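Long-range contacts in putative sortase (Streptococcus pneumoniae, PDB 2W1K), which probably acts as a class C sortase, a cysteine transpeptidase that takes part in building the pneumococcal pilus fibre: residues 11-16 with 135-140; 139-144 with 192-197. All blocks are in the same frame, centred on the assembly; numbering follows the deposited sequence.

Interaction 1. Residues 11-16 with 135-140; sequences TFVKSM and YYDNGQ
The ring of F12 reaches from the last turn of helix 5-15 onto the turn that follows strand 133-137. A chi1 of 176°, with CG anti to the backbone N, carries the ring to the backbone of that turn. There CE2 lies 3.4 Å from D137 O. At the ring edge, CZ meets N138 C 3.8 Å away. V13 straddles the same turn with its two methyls, CG2 against the carboxylate of D137 and CG1 3.8 Å from G139 O. M16, the first residue beyond the helix, bends its chain at chi2 and chi3 so that SD rests 3.6 Å from N138 O.

The turn keeps its shape through its own polar groups. D137 OD1 accepts the N-H of G139 at 2.8 Å, from above the carboxylate plane, and so forms an Asx turn. G139 turns the chain at a positive phi (117°), a conformation readily taken by glycine, and its CA lies close to M16 SD. The other carboxylate oxygen, D137 OD2, is held by H9 from one turn earlier in the helix and by a salt bridge to K197, while N138 ND2 is bonded to E141. The F12 ring also meets that of Y66, their planes inclined at about 45°. The arrangement packs an N-terminal helix against an Asx turn in the β-hairpin formed by strands 133-137 and 141-153 of the β-barrel characteristic of sortases.

Interaction 2. Residues 139-144 with 192-197; sequences GQEIVE and VAVYQK
A classic β bulge marks one end of this antiparallel pairing, where V192 and A193 both face E144. V192 N donates to E144 O at 2.7 Å. The bond from A193 N to E144 O is weak, at 3.4 Å, while E144 N returns an almost straight bond to A193 O. Beyond the bulge the pairing is regular: I142 and Y195 form a hydrogen-bonded pair, and V143–V194 and E141–Q196 non-hydrogen-bonded ones.

On the face bearing E144 and Y195, the carboxylate lies nearly coplanar with the phenol ring, their planes 21° apart. Y195 OH donates to E144 OE1 at 3.0 Å, meeting the oxygen nearly along its C-O axis. E144 swings its CG trans to the main-chain N (chi1 178°) and then runs out extended to reach the hydroxyl. On the other face E141 and Q196 run side by side, and Q196 NE2 gives a 2.7 Å bond to the anti lone pair of E141 OE2, whose carboxylate plane is turned 63° from the amide. The same oxygen bonds a MES molecule, probably from the crystallisation liquor, and E141 OE1 is held by Y21.

Past the strand end, K197 N donates to Q140 O, and a water that donates to the same carbonyl accepts weakly from K197 N. The extended K197 side chain passes over the turn, bringing NZ 3.0 Å from G139 O, above the carbonyl plane, and on to D137. In the sheet, strand 141-153 lies between strands 183-196 and 133-137, while helix 202-209 covers I142 and Y195, and helix 18-34 reaches E141 through Y21.

From the N terminus, helix 5-15 comes first, and interaction 1 closes a long loop of 118 residues when the chain returns in strand 133-137 and its following turn. Without a break the chain enters strand 141-153, and interaction 2 closes a shorter, helix-free loop of 47 residues at the end of strand 183-196. The two loops neither nest nor cross: they follow one another, and the two contacts share only G139 and Q140. The K197 end of interaction 2 reaches back to the turn of interaction 1. Together the two interactions tie the N-terminal helix to three adjacent strands, 133-137, 141-153 and 183-196.

Interaction 1. Residues 11-16 with 135-140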
loop_
_atom_site.group_PDB
_atom_site.type_symbol
_atom_site.label_atom_id
_atom_site.label_comp_id
_atom_site.label_asym_id
_atom_site.label_seq_id
_atom_site.Cartn_x
_atom_site.Cartn_y
_atom_site.Cartn_z
ATOM N N THR A 11 -11.648 -10.302 9.421
ATOM C CA THR A 11 -12.162 -9.367 10.425
ATOM C C THR A 11 -12.219 -7.893 9.898
ATOM O O THR A 11 -13.275 -7.198 10.017
ATOM C CB THR A 11 -11.500 -9.512 11.871
ATOM O OG1 THR A 11 -10.606 -8.416 12.150
ATOM C CG2 THR A 11 -10.798 -10.898 12.084
ATOM N N PHE A 12 -11.100 -7.442 9.304
ATOM C CA PHE A 12 -11.082 -6.201 8.511
ATOM C C PHE A 12 -12.366 -6.058 7.728
ATOM O O PHE A 12 -13.152 -5.124 7.984
ATOM C CB PHE A 12 -9.892 -6.131 7.540
ATOM C CG PHE A 12 -9.923 -4.903 6.671
ATOM C CD1 PHE A 12 -9.832 -3.630 7.239
ATOM C CD2 PHE A 12 -10.106 -5.006 5.274
ATOM C CE1 PHE A 12 -9.877 -2.484 6.420
ATOM C CE2 PHE A 12 -10.148 -3.861 4.468
ATOM C CZ PHE A 12 -10.038 -2.606 5.056
ATOM N N VAL A 13 -12.618 -6.999 6.811
ATOM C CA VAL A 13 -13.779 -6.903 5.954
ATOM C C VAL A 13 -15.092 -6.822 6.718
ATOM O O VAL A 13 -15.923 -5.967 6.392
ATOM C CB VAL A 13 -13.893 -8.002 4.865
ATOM C CG1 VAL A 13 -15.259 -7.861 4.088
ATOM C CG2 VAL A 13 -12.768 -7.876 3.905
ATOM N N LYS A 14 -15.325 -7.725 7.668
ATOM C CA LYS A 14 -16.692 -7.915 8.122
ATOM C C LYS A 14 -17.063 -6.735 8.967
ATOM O O LYS A 14 -18.230 -6.372 9.035
ATOM C CB LYS A 14 -16.940 -9.239 8.894
ATOM C CG LYS A 14 -17.078 -9.137 10.451
ATOM C CD LYS A 14 -18.239 -8.201 10.940
ATOM C CE LYS A 14 -19.539 -8.922 11.509
ATOM N NZ LYS A 14 -20.752 -7.973 11.615
ATOM N N SER A 15 -16.078 -6.137 9.611
ATOM C CA SER A 15 -16.389 -5.062 10.494
ATOM C C SER A 15 -16.762 -3.775 9.718
ATOM O O SER A 15 -17.509 -2.919 10.226
ATOM C CB SER A 15 -15.216 -4.820 11.417
ATOM O OG SER A 15 -14.248 -4.147 10.657
ATOM N N MET A 16 -16.282 -3.639 8.478
ATOM C CA MET A 16 -16.494 -2.418 7.711
ATOM C C MET A 16 -17.921 -2.273 7.193
ATOM O O MET A 16 -18.223 -2.694 6.088
ATOM C CB MET A 16 -15.542 -2.368 6.541
ATOM C CG MET A 16 -15.803 -1.200 5.670
ATOM S SD MET A 16 -14.337 -0.254 5.431
ATOM C CE MET A 16 -13.518 0.149 6.977
ATOM N N TYR A 135 -3.825 -7.046 -5.840
ATOM C CA TYR A 135 -5.193 -6.714 -5.487
ATOM C C TYR A 135 -5.205 -5.962 -4.133
ATOM O O TYR A 135 -4.497 -6.375 -3.170
ATOM C CB TYR A 135 -6.006 -7.972 -5.355
ATOM C CG TYR A 135 -6.082 -8.746 -6.666
ATOM C CD1 TYR A 135 -6.934 -8.340 -7.659
ATOM C CD2 TYR A 135 -5.272 -9.896 -6.907
ATOM C CE1 TYR A 135 -7.042 -9.019 -8.814
ATOM C CE2 TYR A 135 -5.324 -10.592 -8.118
ATOM C CZ TYR A 135 -6.255 -10.164 -9.053
ATOM O OH TYR A 135 -6.433 -10.790 -10.258
ATOM N N TYR A 136 -6.033 -4.893 -4.062
ATOM C CA TYR A 136 -6.023 -4.085 -2.900
ATOM C C TYR A 136 -7.456 -4.044 -2.367
ATOM O O TYR A 136 -8.358 -3.611 -3.054
ATOM C CB TYR A 136 -5.473 -2.631 -3.246
ATOM C CG TYR A 136 -5.508 -1.767 -2.037
ATOM C CD1 TYR A 136 -4.478 -1.811 -1.098
ATOM C CD2 TYR A 136 -6.604 -0.923 -1.770
ATOM C CE1 TYR A 136 -4.513 -1.054 0.091
ATOM C CE2 TYR A 136 -6.682 -0.190 -0.566
ATOM C CZ TYR A 136 -5.624 -0.237 0.332
ATOM O OH TYR A 136 -5.709 0.404 1.537
ATOM N N ASP A 137 -7.686 -4.377 -1.112
ATOM C CA ASP A 137 -9.056 -4.406 -0.628
ATOM C C ASP A 137 -9.335 -3.278 0.383
ATOM O O ASP A 137 -8.646 -3.223 1.436
ATOM C CB ASP A 137 -9.285 -5.802 -0.045
ATOM C CG ASP A 137 -10.707 -6.041 0.370
ATOM O OD1 ASP A 137 -11.545 -5.094 0.389
ATOM O OD2 ASP A 137 -10.989 -7.239 0.702
ATOM N N ASN A 138 -10.272 -2.360 0.074
ATOM C CA ASN A 138 -10.533 -1.203 0.965
ATOM C C ASN A 138 -11.716 -1.506 1.826
ATOM O O ASN A 138 -12.256 -0.615 2.527
ATOM C CB ASN A 138 -10.810 0.133 0.228
ATOM C CG ASN A 138 -11.974 0.079 -0.786
ATOM O OD1 ASN A 138 -12.920 -0.655 -0.681
ATOM N ND2 ASN A 138 -11.865 0.889 -1.764
ATOM N N GLY A 139 -12.151 -2.753 1.764
ATOM C CA GLY A 139 -13.344 -3.144 2.540
ATOM C C GLY A 139 -14.518 -3.587 1.733
ATOM O O GLY A 139 -14.987 -4.731 1.874
ATOM N N GLN A 140 -15.002 -2.684 0.886
ATOM C CA GLN A 140 -16.161 -2.908 -0.030
ATOM C C GLN A 140 -15.827 -3.088 -1.468
ATOM O O GLN A 140 -16.719 -3.371 -2.237
ATOM C CB GLN A 140 -17.093 -1.677 -0.006
ATOM C CG GLN A 140 -17.380 -1.219 1.386
ATOM C CD GLN A 140 -18.561 -1.886 2.035
ATOM O OE1 GLN A 140 -18.547 -2.239 3.233
ATOM N NE2 GLN A 140 -19.621 -2.003 1.299
#

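Interaction 2. Residues 139-144 with 192-197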
loop_
_atom_site.group_PDB
_atom_site.type_symbol
_atom_site.label_atom_id
_atom_site.label_comp_id
_atom_site.label_asym_id
_atom_site.label_seq_id
_atom_site.Cartn_x
_atom_site.Cartn_y
_atom_site.Cartn_z
ATOM N N GLY A 139 -12.151 -2.753 1.764
ATOM C CA GLY A 139 -13.344 -3.144 2.540
ATOM C C GLY A 139 -14.518 -3.587 1.733
ATOM O O GLY A 139 -14.987 -4.731 1.874
ATOM N N GLN A 140 -15.002 -2.684 0.886
ATOM C CA GLN A 140 -16.161 -2.908 -0.030
ATOM C C GLN A 140 -15.827 -3.088 -1.468
ATOM O O GLN A 140 -16.719 -3.371 -2.237
ATOM C CB GLN A 140 -17.093 -1.677 -0.006
ATOM C CG GLN A 140 -17.380 -1.219 1.386
ATOM C CD GLN A 140 -18.561 -1.886 2.035
ATOM O OE1 GLN A 140 -18.547 -2.239 3.233
ATOM N NE2 GLN A 140 -19.621 -2.003 1.299
ATOM N N GLU A 141 -14.578 -2.825 -1.835
ATOM C CA GLU A 141 -14.108 -2.927 -3.206
ATOM C C GLU A 141 -12.701 -3.594 -3.236
ATOM O O GLU A 141 -11.862 -3.375 -2.331
ATOM C CB GLU A 141 -13.896 -1.533 -3.770
ATOM C CG GLU A 141 -15.143 -0.676 -3.635
ATOM C CD GLU A 141 -14.920 0.753 -4.082
ATOM O OE1 GLU A 141 -14.107 1.420 -3.384
ATOM O OE2 GLU A 141 -15.494 1.238 -5.126
ATOM N N ILE A 142 -12.398 -4.280 -4.346
ATOM C CA ILE A 142 -11.082 -4.762 -4.561
ATOM C C ILE A 142 -10.550 -4.016 -5.736
ATOM O O ILE A 142 -11.192 -3.975 -6.815
ATOM C CB ILE A 142 -11.037 -6.295 -4.791
ATOM C CG1 ILE A 142 -11.268 -7.084 -3.495
ATOM C CG2 ILE A 142 -9.570 -6.623 -5.155
ATOM C CD1 ILE A 142 -11.774 -8.648 -3.682
ATOM N N VAL A 143 -9.385 -3.390 -5.601
ATOM C CA VAL A 143 -8.898 -2.590 -6.750
ATOM C C VAL A 143 -7.831 -3.490 -7.319
ATOM O O VAL A 143 -7.060 -4.071 -6.552
ATOM C CB VAL A 143 -8.259 -1.284 -6.285
ATOM C CG1 VAL A 143 -7.679 -0.515 -7.440
ATOM C CG2 VAL A 143 -9.319 -0.468 -5.463
ATOM N N GLU A 144 -7.776 -3.577 -8.634
ATOM C CA GLU A 144 -6.793 -4.425 -9.294
ATOM C C GLU A 144 -5.744 -3.526 -9.949
ATOM O O GLU A 144 -6.113 -2.523 -10.546
ATOM C CB GLU A 144 -7.476 -5.384 -10.343
ATOM C CG GLU A 144 -6.337 -6.185 -11.009
ATOM C CD GLU A 144 -6.835 -7.048 -12.139
ATOM O OE1 GLU A 144 -8.049 -7.379 -12.151
ATOM O OE2 GLU A 144 -6.007 -7.405 -13.009
ATOM N N VAL A 192 -5.850 -1.051 -12.755
ATOM C CA VAL A 192 -6.644 -1.611 -13.854
ATOM C C VAL A 192 -8.212 -1.533 -13.736
ATOM O O VAL A 192 -8.918 -1.238 -14.711
ATOM C CB VAL A 192 -6.107 -3.120 -14.102
ATOM C CG1 VAL A 192 -7.084 -3.965 -14.692
ATOM C CG2 VAL A 192 -4.836 -3.078 -14.856
ATOM N N ALA A 193 -8.750 -1.838 -12.568
ATOM C CA ALA A 193 -10.190 -1.943 -12.453
ATOM C C ALA A 193 -10.457 -1.917 -10.934
ATOM O O ALA A 193 -9.525 -2.118 -10.109
ATOM C CB ALA A 193 -10.698 -3.319 -13.078
ATOM N N VAL A 194 -11.717 -1.651 -10.583
ATOM C CA VAL A 194 -12.201 -1.620 -9.222
ATOM C C VAL A 194 -13.430 -2.595 -9.300
ATOM O O VAL A 194 -14.292 -2.421 -10.144
ATOM C CB VAL A 194 -12.741 -0.198 -8.806
ATOM C CG1 VAL A 194 -13.386 -0.253 -7.448
ATOM C CG2 VAL A 194 -11.603 0.852 -8.775
ATOM N N TYR A 195 -13.507 -3.560 -8.402
ATOM C CA TYR A 195 -14.640 -4.435 -8.327
ATOM C C TYR A 195 -15.385 -4.140 -7.088
ATOM O O TYR A 195 -14.774 -4.024 -6.008
ATOM C CB TYR A 195 -14.145 -5.897 -8.292
ATOM C CG TYR A 195 -13.251 -6.234 -9.525
ATOM C CD1 TYR A 195 -13.822 -6.595 -10.774
ATOM C CD2 TYR A 195 -11.840 -6.158 -9.460
ATOM C CE1 TYR A 195 -13.025 -6.831 -11.922
ATOM C CE2 TYR A 195 -11.022 -6.421 -10.654
ATOM C CZ TYR A 195 -11.654 -6.785 -11.848
ATOM O OH TYR A 195 -10.951 -7.078 -13.016
ATOM N N GLN A 196 -16.719 -4.091 -7.199
ATOM C CA GLN A 196 -17.574 -3.957 -6.039
ATOM C C GLN A 196 -17.862 -5.333 -5.537
ATOM O O GLN A 196 -18.244 -6.190 -6.324
ATOM C CB GLN A 196 -18.956 -3.374 -6.481
ATOM C CG GLN A 196 -18.783 -1.998 -7.253
ATOM C CD GLN A 196 -18.103 -0.959 -6.281
ATOM O OE1 GLN A 196 -18.581 -0.721 -5.170
ATOM N NE2 GLN A 196 -17.066 -0.317 -6.758
ATOM N N LYS A 197 -17.832 -5.484 -4.235
ATOM C CA LYS A 197 -18.047 -6.771 -3.654
ATOM C C LYS A 197 -19.549 -7.081 -3.697
ATOM O O LYS A 197 -19.967 -8.205 -3.489
ATOM C CB LYS A 197 -17.510 -6.806 -2.227
ATOM C CG LYS A 197 -15.926 -6.766 -2.162
ATOM C CD LYS A 197 -15.509 -6.869 -0.685
ATOM C CE LYS A 197 -14.029 -6.978 -0.533
ATOM N NZ LYS A 197 -13.695 -7.316 0.955
HETATM O O HOH W 1 -19.359 -3.345 -2.693
#